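Local coordinates for ABC transporter, solute-binding protein (Staphylococcus aureus, PDB 6LKK), which binds alpha-D-glucose 6-phosphate as an extracellular solute-binding protein and takes part in signal transduction with a two-component system, at residues N19-E22 and K23-V27; A192-W195 and K196-Y200; K231-V234 and Q235-T238; A252-R256 and K257-E261. One frame throughout, in Å; residues are numbered along the deposited sequence.

Interactions 1 and 3 lie in neighbouring helices, 11-25 and 230-237, that pack on each other, with the centres of the two contacts about 12 Å apart. Interaction 3 is largely buried, with leucine packing and a threonine that closes its helix; interaction 1 is partly buried, one aromatic side inward and charged groups outward. Interaction 2, about 28 Å from interaction 1 between centres, is a surface helix end built on tryptophan, lysine and tyrosine. Interaction 4 has no helix at all: a mostly buried loop, with Asp258 at the exposed side, joined by a salt bridge and two waters and touching interaction 3 where Arg256 reaches Thr238.

Interaction 1: N19-E22 and K23-V27; sequences NEFE and KQEHV
Local packing at the C-terminal end of helix 11-25, where Phe21 lies against Glu25, brings 19-22 and 23-27 together within the beta-alpha-beta unit made by strand 2-7, this helix and strand 28-33. Glu25 lays its CG over one face of the Phe21 ring, 3.9 Å from the ring centroid, in a CH-pi contact displaced toward the rim. A bend at chi2 (-62°) turns the Glu25 carboxylate off the ring, and its OE2 accepts a nearly straight bond of 2.9 Å from Gln24 NE2 on the anti side. Val27 CB approaches the same ring obliquely, 4.3 Å from Phe21 CE2. The ring also meets Tyr236 edge to face, which ties this helix to helix 230-237.

On another side, Glu20 folds back at chi2 so that its OE1 lies 3.4 Å from Lys23 CD; the charged atoms of the two residues stay apart, and the carboxylate runs against the aliphatic part of the lysine. Glu22 sends its CG past Val27 O, which has no hydrogen-bond partner in the model, while Glu22 CA makes a CH...O contact with Val27 O at 3.2 Å. The Glu22 carboxylate itself is taken by Lys28 and Arg15 in salt bridges.

Backbone bonds continue the helix up to Glu25 N on Phe21 O, at 2.8 Å. His26 N then bonds to Glu22 O, and His26 adopts positive phi. This helical exit leads directly into strand 28-33, the alpha-to-beta passage of the parallel beta-alpha-beta unit in a periplasmic-binding-protein fold.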
# COMPACT_ATOMS: atom_id res chain seq x y z
N ASN A 19 -9.96 8.32 -14.93
CA ASN A 19 -10.37 8.86 -16.22
C ASN A 19 -11.74 8.34 -16.62
O ASN A 19 -12.55 9.09 -17.19
CB ASN A 19 -9.34 8.51 -17.30
CG ASN A 19 -8.08 9.33 -17.19
OD1 ASN A 19 -8.03 10.33 -16.46
ND2 ASN A 19 -7.05 8.93 -17.92
N GLU A 20 -12.03 7.07 -16.35
CA GLU A 20 -13.35 6.54 -16.67
C GLU A 20 -14.42 7.19 -15.80
O GLU A 20 -15.56 7.34 -16.24
CB GLU A 20 -13.38 5.02 -16.51
CG GLU A 20 -14.73 4.40 -16.83
CD GLU A 20 -15.27 4.84 -18.18
OE1 GLU A 20 -14.53 4.75 -19.18
OE2 GLU A 20 -16.44 5.28 -18.23
N PHE A 21 -14.07 7.58 -14.57
CA PHE A 21 -15.01 8.34 -13.75
C PHE A 21 -15.27 9.72 -14.36
O PHE A 21 -16.41 10.18 -14.40
CB PHE A 21 -14.49 8.47 -12.32
CG PHE A 21 -15.44 9.18 -11.40
CD1 PHE A 21 -16.43 8.48 -10.73
CD2 PHE A 21 -15.36 10.55 -11.21
CE1 PHE A 21 -17.30 9.13 -9.88
CE2 PHE A 21 -16.23 11.20 -10.36
CZ PHE A 21 -17.21 10.49 -9.70
N GLU A 22 -14.21 10.39 -14.83
CA GLU A 22 -14.38 11.62 -15.58
C GLU A 22 -15.32 11.41 -16.75
O GLU A 22 -16.23 12.22 -17.00
CB GLU A 22 -13.03 12.14 -16.08
CG GLU A 22 -11.99 12.44 -15.00
CD GLU A 22 -10.78 13.16 -15.56
OE1 GLU A 22 -10.58 13.10 -16.79
OE2 GLU A 22 -10.03 13.77 -14.77
N LYS A 23 -15.12 10.32 -17.49
CA LYS A 23 -15.89 10.06 -18.70
C LYS A 23 -17.35 9.75 -18.38
O LYS A 23 -18.24 10.07 -19.17
CB LYS A 23 -15.25 8.90 -19.47
CG LYS A 23 -15.99 8.42 -20.70
CD LYS A 23 -15.21 7.31 -21.38
CE LYS A 23 -16.07 6.48 -22.32
NZ LYS A 23 -16.62 7.29 -23.44
N GLN A 24 -17.61 9.12 -17.23
CA GLN A 24 -18.97 8.75 -16.86
C GLN A 24 -19.71 9.88 -16.15
O GLN A 24 -20.90 10.11 -16.42
CB GLN A 24 -18.95 7.51 -15.96
CG GLN A 24 -20.29 7.14 -15.34
CD GLN A 24 -20.21 5.91 -14.47
OE1 GLN A 24 -19.83 4.83 -14.92
NE2 GLN A 24 -20.56 6.07 -13.19
N GLU A 25 -19.03 10.60 -15.26
CA GLU A 25 -19.68 11.60 -14.42
C GLU A 25 -19.34 13.03 -14.81
O GLU A 25 -19.89 13.97 -14.22
CB GLU A 25 -19.30 11.37 -12.95
CG GLU A 25 -19.70 10.00 -12.42
CD GLU A 25 -21.21 9.78 -12.44
OE1 GLU A 25 -21.95 10.78 -12.54
OE2 GLU A 25 -21.64 8.61 -12.36
N HIS A 26 -18.46 13.23 -15.79
CA HIS A 26 -18.18 14.56 -16.33
C HIS A 26 -17.61 15.48 -15.25
O HIS A 26 -17.97 16.66 -15.15
CB HIS A 26 -19.43 15.16 -16.96
CG HIS A 26 -20.11 14.23 -17.93
ND1 HIS A 26 -19.48 13.12 -18.45
CD2 HIS A 26 -21.35 14.25 -18.46
CE1 HIS A 26 -20.31 12.49 -19.27
NE2 HIS A 26 -21.46 13.16 -19.29
N VAL A 27 -16.71 14.94 -14.44
CA VAL A 27 -15.97 15.69 -13.43
C VAL A 27 -14.49 15.53 -13.73
O VAL A 27 -14.04 14.44 -14.10
CB VAL A 27 -16.30 15.20 -12.00
CG1 VAL A 27 -15.47 15.96 -10.97
CG2 VAL A 27 -17.78 15.33 -11.71

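Interaction 2: A192-W195 and K196-Y200; sequences ARTW and KNKGY
Trp195, Lys198 and Tyr200 meet at a Schellman motif that ends helix 189-197, with Gly199 as its C-prime residue at positive phi. Two backbone bonds define the motif: Tyr200 N to Trp195 O at 3.2 Å and Gly199 N to Lys196 O at 3.0 Å. Before them, Lys196 N and Asn197 N bond in helical fashion to Ala192 O and Arg193 O, while Lys198 N has only weak bonds to Thr194 O and Trp195 O.

The aromatic contact lies beside this turn. Trp195 directs the edge of its six-membered ring at the face of Tyr200 in a T-shaped pair, centroids 4.9 Å apart and planes at 62°. Helix 170-178 also touches the indole, through Ile174, Glu175 and Ala178.

Two nitrogen-over-face contacts complete the group. Asn197 ND2 sits 3.3 Å from Arg193 CZ, over the centre of the guanidinium, whose NE forms a salt bridge with Asp251. The amide is steeply inclined to it, without hydrogen bonding. Lys198 runs alongside Trp195, and a bend at chi3 (-67°) lifts its amine over the indole: this cation-pi contact places Lys198 NZ 3.3 Å from the centroid of the Trp195 six-membered ring, 3° off the ring normal.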
# COMPACT_ATOMS: atom_id res chain seq x y z
N ALA A 192 5.66 -4.08 -7.67
CA ALA A 192 6.48 -5.15 -8.22
C ALA A 192 5.91 -5.65 -9.54
O ALA A 192 6.66 -5.87 -10.50
CB ALA A 192 6.57 -6.29 -7.21
N ARG A 193 4.59 -5.83 -9.61
CA ARG A 193 3.97 -6.32 -10.83
C ARG A 193 4.22 -5.38 -12.00
O ARG A 193 4.49 -5.82 -13.12
CB ARG A 193 2.47 -6.52 -10.61
CG ARG A 193 1.73 -7.01 -11.85
CD ARG A 193 0.24 -7.14 -11.57
NE ARG A 193 -0.50 -7.58 -12.75
CZ ARG A 193 -0.85 -6.78 -13.76
NH1 ARG A 193 -0.52 -5.49 -13.74
NH2 ARG A 193 -1.53 -7.27 -14.78
N THR A 194 4.11 -4.07 -11.76
CA THR A 194 4.30 -3.09 -12.83
C THR A 194 5.64 -3.28 -13.52
O THR A 194 5.73 -3.28 -14.75
CB THR A 194 4.19 -1.68 -12.26
OG1 THR A 194 2.86 -1.46 -11.77
CG2 THR A 194 4.51 -0.63 -13.32
N TRP A 195 6.71 -3.44 -12.73
CA TRP A 195 8.04 -3.53 -13.31
C TRP A 195 8.31 -4.91 -13.89
O TRP A 195 8.99 -5.02 -14.92
CB TRP A 195 9.08 -3.14 -12.26
CG TRP A 195 9.06 -1.68 -11.98
CD1 TRP A 195 8.18 -1.00 -11.18
CD2 TRP A 195 9.94 -0.69 -12.53
NE1 TRP A 195 8.47 0.34 -11.19
CE2 TRP A 195 9.54 0.56 -12.01
CE3 TRP A 195 11.02 -0.74 -13.41
CZ2 TRP A 195 10.19 1.75 -12.34
CZ3 TRP A 195 11.67 0.44 -13.73
CH2 TRP A 195 11.25 1.66 -13.20
N LYS A 196 7.79 -5.97 -13.27
CA LYS A 196 7.95 -7.30 -13.85
C LYS A 196 7.25 -7.39 -15.20
O LYS A 196 7.78 -7.99 -16.14
CB LYS A 196 7.40 -8.37 -12.91
CG LYS A 196 7.72 -9.79 -13.37
CD LYS A 196 7.37 -10.82 -12.32
CE LYS A 196 7.69 -12.23 -12.81
NZ LYS A 196 9.15 -12.48 -12.93
N ASN A 197 6.08 -6.78 -15.33
CA ASN A 197 5.34 -6.82 -16.58
C ASN A 197 5.92 -5.90 -17.65
O ASN A 197 5.55 -6.03 -18.82
CB ASN A 197 3.87 -6.47 -16.34
CG ASN A 197 3.10 -7.61 -15.72
OD1 ASN A 197 3.68 -8.59 -15.25
ND2 ASN A 197 1.77 -7.51 -15.71
N LYS A 198 6.82 -4.98 -17.28
CA LYS A 198 7.61 -4.25 -18.25
C LYS A 198 8.85 -5.02 -18.69
O LYS A 198 9.68 -4.47 -19.42
CB LYS A 198 8.02 -2.88 -17.69
CG LYS A 198 6.87 -1.88 -17.57
CD LYS A 198 7.36 -0.49 -17.16
CE LYS A 198 7.92 -0.47 -15.75
NZ LYS A 198 8.40 0.89 -15.34
N GLY A 199 9.00 -6.26 -18.25
CA GLY A 199 10.09 -7.10 -18.69
C GLY A 199 11.35 -7.03 -17.86
O GLY A 199 12.35 -7.66 -18.23
N TYR A 200 11.34 -6.31 -16.75
CA TYR A 200 12.53 -6.20 -15.93
C TYR A 200 12.77 -7.50 -15.18
O TYR A 200 11.83 -8.24 -14.89
CB TYR A 200 12.41 -5.03 -14.96
CG TYR A 200 12.49 -3.69 -15.65
CD1 TYR A 200 11.36 -3.14 -16.25
CD2 TYR A 200 13.68 -2.99 -15.72
CE1 TYR A 200 11.43 -1.92 -16.90
CE2 TYR A 200 13.75 -1.76 -16.36
CZ TYR A 200 12.62 -1.24 -16.94
OH TYR A 200 12.68 -0.02 -17.59

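Interaction 3: K231-V234 and Q235-T238; sequences KKLV and QYLT
Leu233 against Leu237 and Lys232 against Gln235 are the main side-chain pairs along the last turns of helix 230-237, which Thr238 brings to a close. Leu233 and Leu237 start out differently. CG of Leu233 is opposite its own backbone N (chi1 177°), whereas CG of Leu237 stands beside its N (chi1 -69°); with these torsions Leu233 CG comes within 4.0 Å of Leu237 CD1. The pair faces inward, Leu233 onto Leu3 and Val5 of strand 2-7 and Leu237 onto Ile218 of strand 213-221.

Lys232 is folded twice. A turn at chi2 (62°) and a chi3 away from the staggered values carry its chain forward along the helix toward its C-terminal end, where NZ donates to Gln235 OE1 at 2.8 Å, from a direction tilted off the amide carbonyl plane. Gln235 keeps an extended chain to meet it. The same fold brings Lys232 CE to 4.1 Å from Tyr236 CB. The Tyr236 ring extends to helix 11-25, and its hydroxyl is hydrogen-bonded to Arg245.

Thr238 OG1 donates to Val234 O at 2.8 Å. The backbone N of Thr238 bonds to the same oxygen at 3.1 Å, and the two donors approach Val234 O from opposite faces of the carbonyl plane. Thr238 is also the first residue to leave helical angles. Two donors from one residue hold Val234 O at the buried end of the helix, and the threonine hydroxyl spends its proton on the turn it closes, while the lysine-glutamine bond stays on the more exposed side.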
# COMPACT_ATOMS: atom_id res chain seq x y z
N LYS A 231 -18.81 11.62 -2.86
CA LYS A 231 -19.41 10.37 -2.38
C LYS A 231 -19.73 9.44 -3.54
O LYS A 231 -19.62 8.22 -3.40
CB LYS A 231 -20.65 10.66 -1.55
CG LYS A 231 -20.31 11.11 -0.14
CD LYS A 231 -21.53 11.45 0.69
CE LYS A 231 -21.11 11.93 2.07
NZ LYS A 231 -22.25 12.33 2.93
N LYS A 232 -20.10 9.99 -4.70
CA LYS A 232 -20.25 9.15 -5.88
C LYS A 232 -18.92 8.53 -6.28
O LYS A 232 -18.87 7.37 -6.72
CB LYS A 232 -20.83 9.97 -7.04
CG LYS A 232 -20.87 9.25 -8.39
CD LYS A 232 -21.75 8.01 -8.37
CE LYS A 232 -21.06 6.83 -9.05
NZ LYS A 232 -21.89 5.60 -9.02
N LEU A 233 -17.82 9.27 -6.11
CA LEU A 233 -16.50 8.72 -6.44
C LEU A 233 -16.15 7.55 -5.53
O LEU A 233 -15.68 6.51 -5.98
CB LEU A 233 -15.43 9.81 -6.36
CG LEU A 233 -13.99 9.34 -6.62
CD1 LEU A 233 -13.85 8.73 -8.01
CD2 LEU A 233 -13.01 10.49 -6.46
N VAL A 234 -16.38 7.71 -4.22
CA VAL A 234 -16.10 6.61 -3.29
C VAL A 234 -16.96 5.41 -3.64
O VAL A 234 -16.48 4.27 -3.67
CB VAL A 234 -16.30 7.07 -1.84
CG1 VAL A 234 -16.08 5.91 -0.88
CG2 VAL A 234 -15.36 8.22 -1.50
N GLN A 235 -18.25 5.64 -3.91
CA GLN A 235 -19.13 4.56 -4.35
C GLN A 235 -18.57 3.88 -5.60
O GLN A 235 -18.50 2.65 -5.69
CB GLN A 235 -20.52 5.12 -4.62
CG GLN A 235 -21.55 4.11 -5.08
CD GLN A 235 -22.85 4.77 -5.50
OE1 GLN A 235 -22.87 5.59 -6.42
NE2 GLN A 235 -23.93 4.44 -4.81
N TYR A 236 -18.18 4.69 -6.59
CA TYR A 236 -17.62 4.16 -7.83
C TYR A 236 -16.40 3.28 -7.55
O TYR A 236 -16.32 2.15 -8.04
CB TYR A 236 -17.26 5.34 -8.74
CG TYR A 236 -16.57 5.01 -10.03
CD1 TYR A 236 -17.30 4.73 -11.18
CD2 TYR A 236 -15.19 5.03 -10.13
CE1 TYR A 236 -16.67 4.44 -12.38
CE2 TYR A 236 -14.55 4.75 -11.32
CZ TYR A 236 -15.29 4.46 -12.44
OH TYR A 236 -14.65 4.18 -13.62
N LEU A 237 -15.46 3.79 -6.76
CA LEU A 237 -14.21 3.06 -6.53
C LEU A 237 -14.43 1.76 -5.77
O LEU A 237 -13.64 0.82 -5.91
CB LEU A 237 -13.23 3.95 -5.77
CG LEU A 237 -12.68 5.15 -6.56
CD1 LEU A 237 -11.93 6.09 -5.64
CD2 LEU A 237 -11.78 4.68 -7.69
N THR A 238 -15.49 1.68 -4.96
CA THR A 238 -15.78 0.49 -4.18
C THR A 238 -16.88 -0.37 -4.80
O THR A 238 -17.33 -1.33 -4.18
CB THR A 238 -16.17 0.87 -2.75
OG1 THR A 238 -17.32 1.73 -2.77
CG2 THR A 238 -15.02 1.60 -2.07

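Interaction 4: A252-R256 and K257-E261; sequences AKSIR and KDVSE
An ST turn at Ser254 opens the loop that follows the short strand 253-254, and the loop folds back so that Val259 covers the serine while Asp258 pairs with Arg256. Ser254 OG accepts from Arg256 N at 3.0 Å, which defines the turn; the hydroxyl also hydrogen-bonds to Gln243 of helix 240-250. Val259 packs on it closely, with Ser254 CB to Val259 CG1 at 3.5 Å, tighter than ordinary van der Waals contact. The other methyl, Val259 CG2, lies 3.8 Å from Arg256 CB, the two side chains crossing at about a right angle.

The polar centre is a side-on salt bridge. Bent at chi3 (64°), Arg256 presents NE and NH2 together to the Asp258 carboxylate, whose plane is only 17° from that of the guanidinium. Each oxygen uses its syn lone pair, and the NH2 to OD2 bond is almost straight. The remaining nitrogen, NH1, bonds to Thr238 O at the end of helix 230-237, so the guanidinium has partners for NE, NH2 and NH1, the first two in its plane, and links the loop to that helix.

Two waters fill in where the backbones do not bond directly. One accepts from Ser254 N and donates to Ser260 O; the other donates to both Arg256 O, at 2.6 Å, and Val259 O, at 2.8 Å.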
# COMPACT_ATOMS: atom_id res chain seq x y z
N ALA A 252 -5.33 -6.92 -9.22
CA ALA A 252 -5.64 -6.37 -7.91
C ALA A 252 -6.40 -7.40 -7.10
O ALA A 252 -6.97 -8.35 -7.63
CB ALA A 252 -6.47 -5.09 -8.04
N LYS A 253 -6.40 -7.20 -5.78
CA LYS A 253 -7.16 -8.05 -4.87
C LYS A 253 -8.32 -7.22 -4.34
O LYS A 253 -8.13 -6.31 -3.53
CB LYS A 253 -6.26 -8.58 -3.75
CG LYS A 253 -5.28 -9.63 -4.25
CD LYS A 253 -4.33 -10.10 -3.16
CE LYS A 253 -3.56 -11.34 -3.59
NZ LYS A 253 -2.70 -11.10 -4.79
N SER A 254 -9.52 -7.54 -4.81
CA SER A 254 -10.70 -6.76 -4.49
C SER A 254 -11.07 -6.89 -3.02
O SER A 254 -10.85 -7.93 -2.38
CB SER A 254 -11.88 -7.20 -5.36
OG SER A 254 -13.08 -6.55 -4.96
N ILE A 255 -11.67 -5.82 -2.48
CA ILE A 255 -12.23 -5.86 -1.13
C ILE A 255 -13.60 -6.51 -1.09
O ILE A 255 -14.11 -6.77 0.00
CB ILE A 255 -12.29 -4.42 -0.58
CG1 ILE A 255 -12.62 -4.40 0.92
CG2 ILE A 255 -13.32 -3.58 -1.35
CD1 ILE A 255 -11.57 -5.06 1.79
N ARG A 256 -14.20 -6.79 -2.24
CA ARG A 256 -15.59 -7.24 -2.31
C ARG A 256 -15.68 -8.76 -2.41
O ARG A 256 -14.82 -9.42 -3.00
CB ARG A 256 -16.30 -6.61 -3.50
CG ARG A 256 -16.47 -5.10 -3.40
CD ARG A 256 -17.20 -4.56 -4.62
NE ARG A 256 -18.57 -5.06 -4.72
CZ ARG A 256 -19.67 -4.37 -4.42
NH1 ARG A 256 -19.60 -3.11 -3.99
NH2 ARG A 256 -20.85 -4.94 -4.55
N LYS A 257 -16.77 -9.30 -1.85
CA LYS A 257 -17.05 -10.73 -1.95
C LYS A 257 -17.47 -11.14 -3.36
O LYS A 257 -17.21 -12.27 -3.77
CB LYS A 257 -18.17 -11.12 -0.97
CG LYS A 257 -17.86 -10.91 0.50
CD LYS A 257 -19.16 -10.88 1.29
CE LYS A 257 -19.07 -11.67 2.58
NZ LYS A 257 -20.35 -11.59 3.35
N ASP A 258 -18.13 -10.24 -4.09
CA ASP A 258 -18.74 -10.57 -5.37
C ASP A 258 -17.85 -10.20 -6.56
O ASP A 258 -18.35 -9.90 -7.64
CB ASP A 258 -20.10 -9.89 -5.51
CG ASP A 258 -20.03 -8.39 -5.34
OD1 ASP A 258 -18.92 -7.86 -5.12
OD2 ASP A 258 -21.09 -7.73 -5.42
N VAL A 259 -16.53 -10.24 -6.36
CA VAL A 259 -15.57 -9.90 -7.41
C VAL A 259 -14.57 -11.04 -7.53
O VAL A 259 -14.17 -11.64 -6.53
CB VAL A 259 -14.86 -8.56 -7.10
CG1 VAL A 259 -13.70 -8.33 -8.07
CG2 VAL A 259 -15.85 -7.42 -7.18
N SER A 260 -14.17 -11.32 -8.77
CA SER A 260 -13.25 -12.42 -9.04
C SER A 260 -11.96 -12.27 -8.25
O SER A 260 -11.54 -11.16 -7.88
CB SER A 260 -12.91 -12.48 -10.53
OG SER A 260 -14.07 -12.69 -11.31
N GLU A 261 -11.32 -13.41 -8.00
CA GLU A 261 -9.92 -13.47 -7.58
C GLU A 261 -9.08 -13.81 -8.80
O GLU A 261 -9.39 -14.76 -9.53
CB GLU A 261 -9.72 -14.51 -6.49
CG GLU A 261 -10.48 -14.22 -5.20
CD GLU A 261 -10.42 -15.37 -4.22
OE1 GLU A 261 -9.71 -16.36 -4.48
OE2 GLU A 261 -11.11 -15.30 -3.17
O HOH W 1 -9.84 -10.15 -5.97
O HOH W 2 -13.24 -11.33 -3.88